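Local structure of RNA polymerase sigma factor (Bartonella quintana, 5UXX) at residues R20-A23 / I24-S28; N56-A59 / W60-I64; D105-K108 / A109-M112; N111-S114 / A115-E119; C140-G143 / T144-R148. The protein acts as a sigma factor of the ECF subfamily, which probably guides RNA polymerase to its promoters through binding to DNA. One frame throughout, in Å; residues are numbered along the deposited sequence.

Contact 1: residues R20-A23 / I24-S28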
loop_
_atom_site.group_PDB
_atom_site.type_symbol
_atom_site.label_atom_id
_atom_site.label_comp_id
_atom_site.label_asym_id
_atom_site.label_seq_id
_atom_site.Cartn_x
_atom_site.Cartn_y
_atom_site.Cartn_z
ATOM N N ARG A 20 5.172 -1.480 3.813
ATOM C CA ARG A 20 6.107 -1.073 2.772
ATOM C C ARG A 20 5.605 -1.472 1.387
ATOM O O ARG A 20 5.727 -0.708 0.429
ATOM C CB ARG A 20 7.489 -1.680 3.027
ATOM C CG ARG A 20 8.503 -1.401 1.929
ATOM C CD ARG A 20 9.864 -1.985 2.273
ATOM N NE ARG A 20 10.779 -1.948 1.138
ATOM C CZ ARG A 20 10.853 -2.895 0.208
ATOM N NH1 ARG A 20 10.066 -3.959 0.277
ATOM N NH2 ARG A 20 11.716 -2.778 -0.793
ATOM N N ALA A 21 5.042 -2.674 1.290
ATOM C CA ALA A 21 4.489 -3.167 0.033
ATOM C C ALA A 21 3.322 -2.300 -0.426
ATOM O O ALA A 21 3.127 -2.082 -1.622
ATOM C CB ALA A 21 4.048 -4.616 0.177
ATOM N N PHE A 22 2.549 -1.811 0.539
ATOM C CA PHE A 22 1.423 -0.931 0.259
ATOM C C PHE A 22 1.903 0.397 -0.315
ATOM O O PHE A 22 1.314 0.924 -1.259
ATOM C CB PHE A 22 0.602 -0.697 1.528
ATOM C CG PHE A 22 -0.616 0.158 1.319
ATOM C CD1 PHE A 22 -1.558 -0.176 0.360
ATOM C CD2 PHE A 22 -0.826 1.287 2.094
ATOM C CE1 PHE A 22 -2.681 0.607 0.169
ATOM C CE2 PHE A 22 -1.948 2.075 1.909
ATOM C CZ PHE A 22 -2.879 1.733 0.945
ATOM N N ALA A 23 2.976 0.929 0.261
ATOM C CA ALA A 23 3.544 2.196 -0.183
ATOM C C ALA A 23 4.085 2.097 -1.606
ATOM O O ALA A 23 3.881 2.997 -2.419
ATOM C CB ALA A 23 4.641 2.645 0.768
ATOM N N ILE A 24 4.777 1.001 -1.898
ATOM C CA ILE A 24 5.347 0.782 -3.222
ATOM C C ILE A 24 4.245 0.605 -4.266
ATOM O O ILE A 24 4.331 1.140 -5.372
ATOM C CB ILE A 24 6.287 -0.444 -3.229
ATOM C CG1 ILE A 24 7.563 -0.131 -2.444
ATOM C CG2 ILE A 24 6.634 -0.859 -4.650
ATOM C CD1 ILE A 24 8.436 -1.336 -2.176
ATOM N N SER A 25 3.202 -0.134 -3.900
ATOM C CA SER A 25 2.060 -0.344 -4.785
ATOM C C SER A 25 1.331 0.964 -5.074
ATOM O O SER A 25 0.801 1.168 -6.166
ATOM C CB SER A 25 1.089 -1.357 -4.173
ATOM O OG SER A 25 1.729 -2.593 -3.916
ATOM N N LEU A 26 1.312 1.848 -4.082
ATOM C CA LEU A 26 0.567 3.098 -4.164
ATOM C C LEU A 26 1.338 4.196 -4.896
ATOM O O LEU A 26 0.745 5.037 -5.572
ATOM C CB LEU A 26 0.203 3.576 -2.757
ATOM C CG LEU A 26 -1.232 4.036 -2.501
ATOM C CD1 LEU A 26 -2.224 2.965 -2.922
ATOM C CD2 LEU A 26 -1.414 4.391 -1.033
ATOM N N SER A 27 2.661 4.176 -4.764
ATOM C CA SER A 27 3.503 5.273 -5.234
ATOM C C SER A 27 3.590 5.363 -6.755
ATOM O O SER A 27 3.549 4.351 -7.455
ATOM C CB SER A 27 4.911 5.140 -4.653
ATOM O OG SER A 27 5.646 4.133 -5.327
ATOM N N SER A 28 3.714 6.590 -7.254
ATOM C CA SER A 28 3.877 6.835 -8.682
ATOM C C SER A 28 5.343 7.093 -9.013
ATOM O O SER A 28 5.734 7.128 -10.180
ATOM C CB SER A 28 3.018 8.019 -9.128
ATOM O OG SER A 28 3.367 9.197 -8.421
#

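Contact 2: residues N56-A59 / W60-I64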
loop_
_atom_site.group_PDB
_atom_site.type_symbol
_atom_site.label_atom_id
_atom_site.label_comp_id
_atom_site.label_asym_id
_atom_site.label_seq_id
_atom_site.Cartn_x
_atom_site.Cartn_y
_atom_site.Cartn_z
ATOM N N ASN A 56 -8.595 -2.657 14.314
ATOM C CA ASN A 56 -7.604 -3.161 13.371
ATOM C C ASN A 56 -6.384 -2.250 13.300
ATOM O O ASN A 56 -6.463 -1.130 12.793
ATOM C CB ASN A 56 -8.228 -3.322 11.982
ATOM C CG ASN A 56 -7.388 -4.186 11.058
ATOM O OD1 ASN A 56 -6.168 -4.038 10.981
ATOM N ND2 ASN A 56 -8.042 -5.100 10.352
ATOM N N LEU A 57 -5.258 -2.735 13.812
ATOM C CA LEU A 57 -4.026 -1.954 13.829
ATOM C C LEU A 57 -3.470 -1.758 12.424
ATOM O O LEU A 57 -2.970 -0.682 12.091
ATOM C CB LEU A 57 -2.977 -2.626 14.716
ATOM C CG LEU A 57 -1.628 -1.908 14.801
ATOM C CD1 LEU A 57 -1.792 -0.529 15.423
ATOM C CD2 LEU A 57 -0.627 -2.739 15.585
ATOM N N LYS A 58 -3.561 -2.802 11.607
ATOM C CA LYS A 58 -3.074 -2.744 10.235
ATOM C C LYS A 58 -3.834 -1.685 9.444
ATOM O O LYS A 58 -3.238 -0.906 8.702
ATOM C CB LYS A 58 -3.202 -4.110 9.558
ATOM C CG LYS A 58 -2.443 -4.231 8.247
ATOM C CD LYS A 58 -2.718 -5.565 7.571
ATOM C CE LYS A 58 -2.399 -6.731 8.494
ATOM N NZ LYS A 58 -2.839 -8.033 7.919
ATOM N N ALA A 59 -5.151 -1.655 9.616
ATOM C CA ALA A 59 -5.989 -0.665 8.948
ATOM C C ALA A 59 -5.678 0.740 9.454
ATOM O O ALA A 59 -5.717 1.708 8.694
ATOM C CB ALA A 59 -7.460 -0.989 9.154
ATOM N N TRP A 60 -5.373 0.841 10.743
ATOM C CA TRP A 60 -5.010 2.113 11.357
ATOM C C TRP A 60 -3.712 2.646 10.758
ATOM O O TRP A 60 -3.595 3.834 10.455
ATOM C CB TRP A 60 -4.873 1.951 12.873
ATOM C CG TRP A 60 -4.626 3.231 13.611
ATOM C CD1 TRP A 60 -5.537 4.211 13.877
ATOM C CD2 TRP A 60 -3.388 3.667 14.189
ATOM N NE1 TRP A 60 -4.944 5.231 14.579
ATOM C CE2 TRP A 60 -3.625 4.922 14.784
ATOM C CE3 TRP A 60 -2.104 3.119 14.258
ATOM C CZ2 TRP A 60 -2.625 5.638 15.440
ATOM C CZ3 TRP A 60 -1.113 3.832 14.910
ATOM C CH2 TRP A 60 -1.379 5.078 15.492
ATOM N N LEU A 61 -2.741 1.754 10.586
ATOM C CA LEU A 61 -1.441 2.117 10.034
ATOM C C LEU A 61 -1.536 2.463 8.551
ATOM O O LEU A 61 -0.928 3.430 8.092
ATOM C CB LEU A 61 -0.440 0.979 10.245
ATOM C CG LEU A 61 -0.024 0.732 11.697
ATOM C CD1 LEU A 61 0.772 -0.555 11.824
ATOM C CD2 LEU A 61 0.775 1.909 12.225
ATOM N N PHE A 62 -2.299 1.665 7.807
ATOM C CA PHE A 62 -2.485 1.890 6.378
ATOM C C PHE A 62 -3.185 3.219 6.112
ATOM O O PHE A 62 -2.903 3.889 5.119
ATOM C CB PHE A 62 -3.282 0.745 5.751
ATOM C CG PHE A 62 -2.438 -0.429 5.330
ATOM C CD1 PHE A 62 -1.509 -0.985 6.194
ATOM C CD2 PHE A 62 -2.583 -0.981 4.066
ATOM C CE1 PHE A 62 -0.736 -2.065 5.805
ATOM C CE2 PHE A 62 -1.814 -2.062 3.672
ATOM C CZ PHE A 62 -0.890 -2.604 4.542
ATOM N N THR A 63 -4.098 3.591 7.004
ATOM C CA THR A 63 -4.816 4.855 6.893
ATOM C C THR A 63 -3.860 6.042 6.983
ATOM O O THR A 63 -3.977 7.006 6.226
ATOM C CB THR A 63 -5.894 4.989 7.986
ATOM O OG1 THR A 63 -6.786 3.870 7.919
ATOM C CG2 THR A 63 -6.686 6.277 7.804
ATOM N N ILE A 64 -2.913 5.963 7.913
ATOM C CA ILE A 64 -1.919 7.018 8.082
ATOM C C ILE A 64 -1.048 7.164 6.836
ATOM O O ILE A 64 -0.814 8.276 6.362
ATOM C CB ILE A 64 -1.019 6.750 9.303
ATOM C CG1 ILE A 64 -1.846 6.786 10.591
ATOM C CG2 ILE A 64 0.113 7.765 9.369
ATOM C CD1 ILE A 64 -1.060 6.423 11.833
#

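Contact 3: residues D105-K108 / A109-M112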
loop_
_atom_site.group_PDB
_atom_site.type_symbol
_atom_site.label_atom_id
_atom_site.label_comp_id
_atom_site.label_asym_id
_atom_site.label_seq_id
_atom_site.Cartn_x
_atom_site.Cartn_y
_atom_site.Cartn_z
ATOM N N ASP A 105 6.147 -5.043 -15.001
ATOM C CA ASP A 105 4.971 -4.996 -15.863
ATOM C C ASP A 105 3.685 -4.859 -15.050
ATOM O O ASP A 105 2.784 -4.106 -15.423
ATOM C CB ASP A 105 4.909 -6.249 -16.741
ATOM C CG ASP A 105 3.743 -6.225 -17.710
ATOM O OD1 ASP A 105 3.789 -5.439 -18.680
ATOM O OD2 ASP A 105 2.782 -6.995 -17.502
ATOM N N PHE A 106 3.605 -5.592 -13.944
ATOM C CA PHE A 106 2.427 -5.557 -13.081
ATOM C C PHE A 106 2.231 -4.174 -12.465
ATOM O O PHE A 106 1.108 -3.675 -12.384
ATOM C CB PHE A 106 2.537 -6.611 -11.977
ATOM C CG PHE A 106 1.252 -6.842 -11.229
ATOM C CD1 PHE A 106 0.335 -7.780 -11.677
ATOM C CD2 PHE A 106 0.960 -6.122 -10.083
ATOM C CE1 PHE A 106 -0.848 -7.994 -10.993
ATOM C CE2 PHE A 106 -0.222 -6.332 -9.395
ATOM C CZ PHE A 106 -1.127 -7.270 -9.852
ATOM N N LYS A 107 3.328 -3.563 -12.029
ATOM C CA LYS A 107 3.285 -2.226 -11.446
ATOM C C LYS A 107 2.841 -1.198 -12.482
ATOM O O LYS A 107 2.062 -0.294 -12.178
ATOM C CB LYS A 107 4.653 -1.851 -10.870
ATOM C CG LYS A 107 4.752 -0.428 -10.337
ATOM C CD LYS A 107 3.681 -0.129 -9.301
ATOM C CE LYS A 107 3.846 1.277 -8.741
ATOM N NZ LYS A 107 2.625 1.754 -8.038
ATOM N N LYS A 108 3.344 -1.345 -13.705
ATOM C CA LYS A 108 2.948 -0.479 -14.808
ATOM C C LYS A 108 1.456 -0.616 -15.097
ATOM O O LYS A 108 0.791 0.356 -15.449
ATOM C CB LYS A 108 3.766 -0.796 -16.061
ATOM C CG LYS A 108 5.218 -0.352 -15.975
ATOM C CD LYS A 108 6.075 -1.009 -17.047
ATOM C CE LYS A 108 5.497 -0.798 -18.435
ATOM N NZ LYS A 108 6.395 -1.346 -19.488
ATOM N N ALA A 109 0.939 -1.832 -14.944
ATOM C CA ALA A 109 -0.486 -2.090 -15.125
ATOM C C ALA A 109 -1.304 -1.413 -14.027
ATOM O O ALA A 109 -2.356 -0.830 -14.295
ATOM C CB ALA A 109 -0.756 -3.588 -15.145
ATOM N N LEU A 110 -0.814 -1.500 -12.794
ATOM C CA LEU A 110 -1.448 -0.838 -11.657
ATOM C C LEU A 110 -1.529 0.670 -11.864
ATOM O O LEU A 110 -2.516 1.306 -11.493
ATOM C CB LEU A 110 -0.684 -1.139 -10.366
ATOM C CG LEU A 110 -0.823 -2.541 -9.773
ATOM C CD1 LEU A 110 0.121 -2.708 -8.593
ATOM C CD2 LEU A 110 -2.262 -2.803 -9.353
ATOM N N ASN A 111 -0.484 1.234 -12.457
ATOM C CA ASN A 111 -0.417 2.669 -12.696
ATOM C C ASN A 111 -1.364 3.128 -13.804
ATOM O O ASN A 111 -1.676 4.313 -13.910
ATOM C CB ASN A 111 1.018 3.077 -13.032
ATOM C CG ASN A 111 1.925 3.074 -11.814
ATOM O OD1 ASN A 111 1.500 2.733 -10.710
ATOM N ND2 ASN A 111 3.180 3.458 -12.011
HETATM N N MSE A 112 -1.817 2.186 -14.626
HETATM C CA MSE A 112 -2.788 2.488 -15.674
HETATM C C MSE A 112 -4.170 2.719 -15.075
HETATM O O MSE A 112 -5.021 3.371 -15.679
HETATM C CB MSE A 112 -2.847 1.357 -16.703
HETATM C CG MSE A 112 -1.570 1.163 -17.499
HETATM SE SE MSE A 112 -1.244 2.616 -18.753
HETATM C CE MSE A 112 -2.802 2.378 -19.903
#

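Contact 4: residues N111-S114 / A115-E119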
loop_
_atom_site.group_PDB
_atom_site.type_symbol
_atom_site.label_atom_id
_atom_site.label_comp_id
_atom_site.label_asym_id
_atom_site.label_seq_id
_atom_site.Cartn_x
_atom_site.Cartn_y
_atom_site.Cartn_z
ATOM N N ASN A 111 -0.484 1.234 -12.457
ATOM C CA ASN A 111 -0.417 2.669 -12.696
ATOM C C ASN A 111 -1.364 3.128 -13.804
ATOM O O ASN A 111 -1.676 4.313 -13.910
ATOM C CB ASN A 111 1.018 3.077 -13.032
ATOM C CG ASN A 111 1.925 3.074 -11.814
ATOM O OD1 ASN A 111 1.500 2.733 -10.710
ATOM N ND2 ASN A 111 3.180 3.458 -12.011
HETATM N N MSE A 112 -1.817 2.186 -14.626
HETATM C CA MSE A 112 -2.788 2.488 -15.674
HETATM C C MSE A 112 -4.170 2.719 -15.075
HETATM O O MSE A 112 -5.021 3.371 -15.679
HETATM C CB MSE A 112 -2.847 1.357 -16.703
HETATM C CG MSE A 112 -1.570 1.163 -17.499
HETATM SE SE MSE A 112 -1.244 2.616 -18.753
HETATM C CE MSE A 112 -2.802 2.378 -19.903
ATOM N N LEU A 113 -4.388 2.171 -13.884
ATOM C CA LEU A 113 -5.650 2.341 -13.177
ATOM C C LEU A 113 -5.778 3.752 -12.623
ATOM O O LEU A 113 -4.789 4.475 -12.503
ATOM C CB LEU A 113 -5.769 1.326 -12.037
ATOM C CG LEU A 113 -5.636 -0.156 -12.384
ATOM C CD1 LEU A 113 -5.683 -1.006 -11.121
ATOM C CD2 LEU A 113 -6.721 -0.579 -13.357
ATOM N N SER A 114 -7.003 4.145 -12.289
ATOM C CA SER A 114 -7.225 5.382 -11.553
ATOM C C SER A 114 -6.693 5.213 -10.135
ATOM O O SER A 114 -6.480 4.089 -9.679
ATOM C CB SER A 114 -8.709 5.753 -11.530
ATOM O OG SER A 114 -9.447 4.854 -10.721
ATOM N N ALA A 115 -6.470 6.327 -9.446
ATOM C CA ALA A 115 -5.948 6.294 -8.084
ATOM C C ALA A 115 -6.856 5.497 -7.149
ATOM O O ALA A 115 -6.379 4.747 -6.297
ATOM C CB ALA A 115 -5.761 7.709 -7.559
ATOM N N ASP A 116 -8.164 5.659 -7.322
ATOM C CA ASP A 116 -9.146 4.980 -6.484
ATOM C C ASP A 116 -9.182 3.479 -6.755
ATOM O O ASP A 116 -9.270 2.677 -5.825
ATOM C CB ASP A 116 -10.535 5.585 -6.694
ATOM C CG ASP A 116 -10.677 6.950 -6.051
ATOM O OD1 ASP A 116 -9.927 7.239 -5.095
ATOM O OD2 ASP A 116 -11.536 7.736 -6.505
ATOM N N GLN A 117 -9.116 3.104 -8.029
ATOM C CA GLN A 117 -9.132 1.697 -8.416
ATOM C C GLN A 117 -7.878 0.978 -7.942
ATOM O O GLN A 117 -7.946 -0.145 -7.441
ATOM C CB GLN A 117 -9.253 1.553 -9.932
ATOM C CG GLN A 117 -10.639 1.795 -10.494
ATOM C CD GLN A 117 -10.622 1.933 -12.004
ATOM O OE1 GLN A 117 -11.668 2.052 -12.642
ATOM N NE2 GLN A 117 -9.427 1.919 -12.585
ATOM N N ARG A 118 -6.733 1.633 -8.110
ATOM C CA ARG A 118 -5.451 1.056 -7.731
ATOM C C ARG A 118 -5.395 0.742 -6.239
ATOM O O ARG A 118 -4.996 -0.350 -5.844
ATOM C CB ARG A 118 -4.309 1.999 -8.117
ATOM C CG ARG A 118 -2.932 1.538 -7.658
ATOM C CD ARG A 118 -1.819 2.249 -8.420
ATOM N NE ARG A 118 -1.904 3.704 -8.307
ATOM C CZ ARG A 118 -2.341 4.506 -9.273
ATOM N NH1 ARG A 118 -2.734 3.997 -10.434
ATOM N NH2 ARG A 118 -2.386 5.817 -9.080
ATOM N N GLU A 119 -5.804 1.700 -5.415
ATOM C CA GLU A 119 -5.790 1.512 -3.970
ATOM C C GLU A 119 -6.778 0.436 -3.523
ATOM O O GLU A 119 -6.457 -0.399 -2.677
ATOM C CB GLU A 119 -6.095 2.824 -3.254
ATOM C CG GLU A 119 -6.156 2.682 -1.746
ATOM C CD GLU A 119 -6.331 4.006 -1.043
ATOM O OE1 GLU A 119 -6.797 4.970 -1.689
ATOM O OE2 GLU A 119 -6.003 4.084 0.158
#

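Contact 5: residues C140-G143 / T144-R148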
loop_
_atom_site.group_PDB
_atom_site.type_symbol
_atom_site.label_atom_id
_atom_site.label_comp_id
_atom_site.label_asym_id
_atom_site.label_seq_id
_atom_site.Cartn_x
_atom_site.Cartn_y
_atom_site.Cartn_z
ATOM N N CYS A 140 -15.075 5.831 2.309
ATOM C CA CYS A 140 -16.205 5.724 1.394
ATOM C C CYS A 140 -17.133 4.585 1.799
ATOM O O CYS A 140 -16.886 3.893 2.785
ATOM C CB CYS A 140 -15.717 5.519 -0.041
ATOM S SG CYS A 140 -14.853 3.955 -0.316
ATOM N N ALA A 141 -18.203 4.400 1.033
ATOM C CA ALA A 141 -19.166 3.340 1.309
ATOM C C ALA A 141 -18.653 1.988 0.825
ATOM O O ALA A 141 -17.766 1.918 -0.025
ATOM C CB ALA A 141 -20.504 3.661 0.665
ATOM N N ILE A 142 -19.216 0.919 1.381
ATOM C CA ILE A 142 -18.853 -0.440 0.998
ATOM C C ILE A 142 -19.137 -0.683 -0.483
ATOM O O ILE A 142 -18.325 -1.281 -1.192
ATOM C CB ILE A 142 -19.607 -1.477 1.858
ATOM C CG1 ILE A 142 -18.837 -1.755 3.148
ATOM C CG2 ILE A 142 -19.821 -2.773 1.098
ATOM C CD1 ILE A 142 -19.468 -2.821 4.009
ATOM N N GLY A 143 -20.291 -0.205 -0.944
ATOM C CA GLY A 143 -20.683 -0.337 -2.336
ATOM C C GLY A 143 -19.687 0.288 -3.293
ATOM O O GLY A 143 -19.446 -0.233 -4.382
ATOM N N THR A 144 -19.109 1.413 -2.884
ATOM C CA THR A 144 -18.124 2.117 -3.699
ATOM C C THR A 144 -16.858 1.284 -3.882
ATOM O O THR A 144 -16.347 1.155 -4.995
ATOM C CB THR A 144 -17.751 3.474 -3.078
ATOM O OG1 THR A 144 -18.933 4.269 -2.918
ATOM C CG2 THR A 144 -16.765 4.214 -3.966
ATOM N N ILE A 145 -16.360 0.723 -2.784
ATOM C CA ILE A 145 -15.189 -0.149 -2.817
ATOM C C ILE A 145 -15.417 -1.331 -3.754
ATOM O O ILE A 145 -14.559 -1.663 -4.573
ATOM C CB ILE A 145 -14.838 -0.674 -1.407
ATOM C CG1 ILE A 145 -14.196 0.435 -0.572
ATOM C CG2 ILE A 145 -13.898 -1.865 -1.490
ATOM C CD1 ILE A 145 -12.867 0.913 -1.114
ATOM N N LYS A 146 -16.588 -1.949 -3.636
ATOM C CA LYS A 146 -16.936 -3.111 -4.447
ATOM C C LYS A 146 -16.934 -2.794 -5.940
ATOM O O LYS A 146 -16.423 -3.574 -6.744
ATOM C CB LYS A 146 -18.301 -3.654 -4.024
ATOM C CG LYS A 146 -18.275 -4.381 -2.690
ATOM C CD LYS A 146 -19.655 -4.867 -2.284
ATOM C CE LYS A 146 -19.590 -5.663 -0.991
ATOM N NZ LYS A 146 -20.942 -6.056 -0.510
ATOM N N SER A 147 -17.505 -1.652 -6.309
ATOM C CA SER A 147 -17.536 -1.239 -7.707
ATOM C C SER A 147 -16.133 -0.896 -8.198
ATOM O O SER A 147 -15.777 -1.185 -9.340
ATOM C CB SER A 147 -18.472 -0.045 -7.901
ATOM O OG SER A 147 -17.945 1.121 -7.295
ATOM N N ARG A 148 -15.339 -0.283 -7.325
ATOM C CA ARG A 148 -13.955 0.048 -7.648
ATOM C C ARG A 148 -13.122 -1.216 -7.836
ATOM O O ARG A 148 -12.260 -1.273 -8.712
ATOM C CB ARG A 148 -13.343 0.934 -6.559
ATOM C CG ARG A 148 -13.842 2.369 -6.590
ATOM C CD ARG A 148 -13.302 3.194 -5.436
ATOM N NE ARG A 148 -13.783 4.571 -5.498
ATOM C CZ ARG A 148 -13.533 5.497 -4.577
ATOM N NH1 ARG A 148 -12.803 5.196 -3.512
ATOM N NH2 ARG A 148 -14.013 6.724 -4.722
#

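Contact 1: residues R20-A23 / I24-S28
The guanidinium of Arg20 takes the CD1 methyl of Ile24 against one face: the carbon lies 3.7 Å above the plane, over the centre of the group. With CG anti to the backbone N (chi1 175°) and the chain extended as far as NE, Arg20 sets its flat end obliquely across the isoleucine one turn further along helix 7-26. Its nitrogens look to other partners, NE forming a salt bridge with Glu34 while NH1 and NH2 bind the backbone and an acidic side chain of the other protein in the assembly. The second flat group, the ring of Phe22, meets both methyls of Leu26 at a slant, with Phe22 CZ 3.6 Å from Leu26 CD2 and Phe22 CE1 3.9 Å from Leu26 CD1. This ring also stacks on Phe62 of helix 57-81.

In the backbone, Ala21 O is gripped twice, by Ser25 N at 3.0 Å and by Ser25 OG at 2.7 Å, which come from opposite faces of the carbonyl plane. The helix then runs out, Ser27 being the first residue to leave helical geometry, although Ser27 N still reaches Ala23 O at 2.9 Å. Chemically, the buried serine hydroxyl is satisfied by its own helix, and the arginine combines an apolar cover on one face with salt bridges and a hydrogen bond through its nitrogens, joining this helix to helix 33-46 and to the partner protein.

Contact 2: residues N56-A59 / W60-I64
Leu57 and Trp60 touch obliquely, Leu57 CD1 lying 3.8 Å from Trp60 CE3, and the same leucine meets Leu61 a full turn ahead, with Leu57 CG 4.1 Å from Leu61 CD1. On another side of the helix Lys58 and Phe62 run side by side in one direction. There the aliphatic part of the lysine does the touching, its CG standing 3.7 Å from Phe62 CE1. Phe62 CG lies beside the backbone N (chi1 -86°), which turns the ring back along the helix and brings its CD1 to 3.0 Å from Lys58 O.

Ala59 O is a shared acceptor: the amide N and the hydroxyl of Thr63 approach it from opposite faces of the carbonyl plane, though the hydroxyl distance is modelled so short that its exact length is doubtful. Ile64, one turn beyond Trp60, covers one face of the indole with CD1, 3.8 Å above the plane and displaced toward the rim. Further out, Phe51 meets Trp60 edge-to-face, Phe129 does the same to Phe62, and Leu61 packs on Leu12 and Val15 of helix 7-26.

The start of the helix is fixed by Asn56, whose OD1 accepts from Ala59 N at 2.9 Å, the donor sitting above the amide carbonyl plane; Asn56 O then receives Trp60 N. This is an asparagine N-cap, here opening helix 57-81 in the all-helical region 2 of a sigma-70 family factor.

Contact 3: residues D105-K108 / A109-M112
Asp105 and Ala109 are joined through the backbone, Ala109 N donating to Asp105 O one turn back. They belong to helix 103-112, within region 4 of the sigma factor and ahead of what is probably its helix-turn-helix, and the contact is a succession of pairs four residues apart.

Phe106 comes next. Its CG is anti to the backbone N, and the CD2-CE2 side of the ring slants against Leu110, with Phe106 CE2 3.7 Å from Leu110 CD1. The leucine CG also lies 3.4 Å from Phe106 O, so side chain and carbonyl together bed the branched end. An aromatic side chain of the other protein in the assembly meets the Phe106 ring with the planes at about 30°, and Leu110 packs on an aromatic of that chain too.

Lys107 is bent at chi2 (55°), a kink that carries its end along the helix toward Asn111. Its NZ donates to Asn111 OD1 at 3.1 Å, lying in the carbonyl plane on a lone pair. The same ammonium group also binds Ser25 O and Ser27 O at the end of helix 7-26, and thus links region 4 to region 2 while Asn111 takes a further bond. That many carbonyl oxygens round one buried nitrogen would be expected to stabilise its positive charge.

Lys108 closes the segment against Met112, modelled as selenomethionine. The backbone bond from Met112 N to Lys108 O is weak and strongly bent (125°), while Met112 CG comes to 3.2 Å from Lys108 O.

Contact 4: residues N111-S114 / A115-E119
Arg118 lays its guanidinium between Ser114 O, over one face, and Asn111 OD1, over the opposite face; that oxygen is held by Lys107 NZ and comes no nearer to the arginine than 4.1 Å, at Arg118 CD. The arginine and asparagine cross with their flat groups 77° apart. Near the edge of the guanidinium lies Leu113 O, which accepts from Arg118 NH1 at 3.0 Å; the bond is bent (132°), and the donor stands above the carbonyl plane. A bend at chi3 (57°) folds the arginine back over the turn, where NH1 also binds Leu110 O and so ties the last turn of helix 103-112 to the linker after it.

Ser114 serves the new helix through both side chain and carbonyl. Its OG accepts from Gln117 N at 3.2 Å, and its O receives Arg118 N at 2.9 Å along a nearly straight path. The hydroxyl also abuts the aliphatic part of Gln117, with Ser114 OG 3.3 Å from Gln117 CG. Leu113 points toward helix 115-125, its CD1 4.0 Å from Arg118 CA, and packs on Arg155 of helix 142-159 as well.

The whole is a tight interhelical turn closed by a serine N-cap, linking helices 103-112 and 115-125 in the helical region 4 of the sigma-70 family.

Contact 5: residues C140-G143 / T144-R148
Cys140 rests its sulfur against Ile145, with Cys140 SG 3.6 Å from Ile145 CG1 and nearly as close to CD1. The thiol can do this because SG sits between the backbone N and the carbonyl carbon (chi1 65°), folded toward the helix that follows. Ile145 answers with CG1 beside its backbone N and a second bend at chi2 (-64°), which keeps CD1 close to the sulfur. Arg148 lies on a further side of the thiol, its NH1 4.0 Å from Cys140 SG at a slant.

The arginine chain is extended throughout and runs back along the helix, so that the CG2 methyl of Thr144 rests over one face of the guanidinium, 3.3 Å above the plane and displaced toward its rim. Ile142 and Lys146 lie side by side and point the same way: the lysine is fully stretched beyond CG, and its CE passes 3.6 Å from Ile142 CG2. Ser147 instead turns its hydroxyl back to the helix (chi1 69°), where OG donates to Thr144 O at 2.8 Å, a carbonyl that also receives Arg148 N.

Ala141 holds the N-cap position, and its O takes only weak bonds from Thr144 N and Ile145 N; regular bonding starts with Lys146 N to Ile142 O at 3.1 Å. Helix 142-159 would be the recognition helix of the region 4 helix-turn-helix by analogy with the family. Ile145 packs against Tyr131, Ala135 and Cys138 of the preceding helix 131-138 and on Ile124 of helix 115-125, while Lys146 makes a cation-pi contact with Tyr131.

Overall arrangement
Contact 1 is the hub, with its centre about 5 Å from that of the chain. It meets contact 2 within region 2 through the stacked phenylalanines, Phe22 CG lying 3.4 Å from Phe62 CE2. Toward region 4 it receives Lys107 of contact 3, whose NZ is 2.8 Å from Ser27 O, and packs on Arg118 and Glu119 of contact 4. Contacts 3 and 4 share Asn111 and Met112, with centres about 9 Å apart. Contact 5 reaches contact 4 by a long, weak ion pair between Arg148 and Asp116. Contacts 2 and 3, about 24 Å apart between centres, lie on opposite sides of the chain's centre.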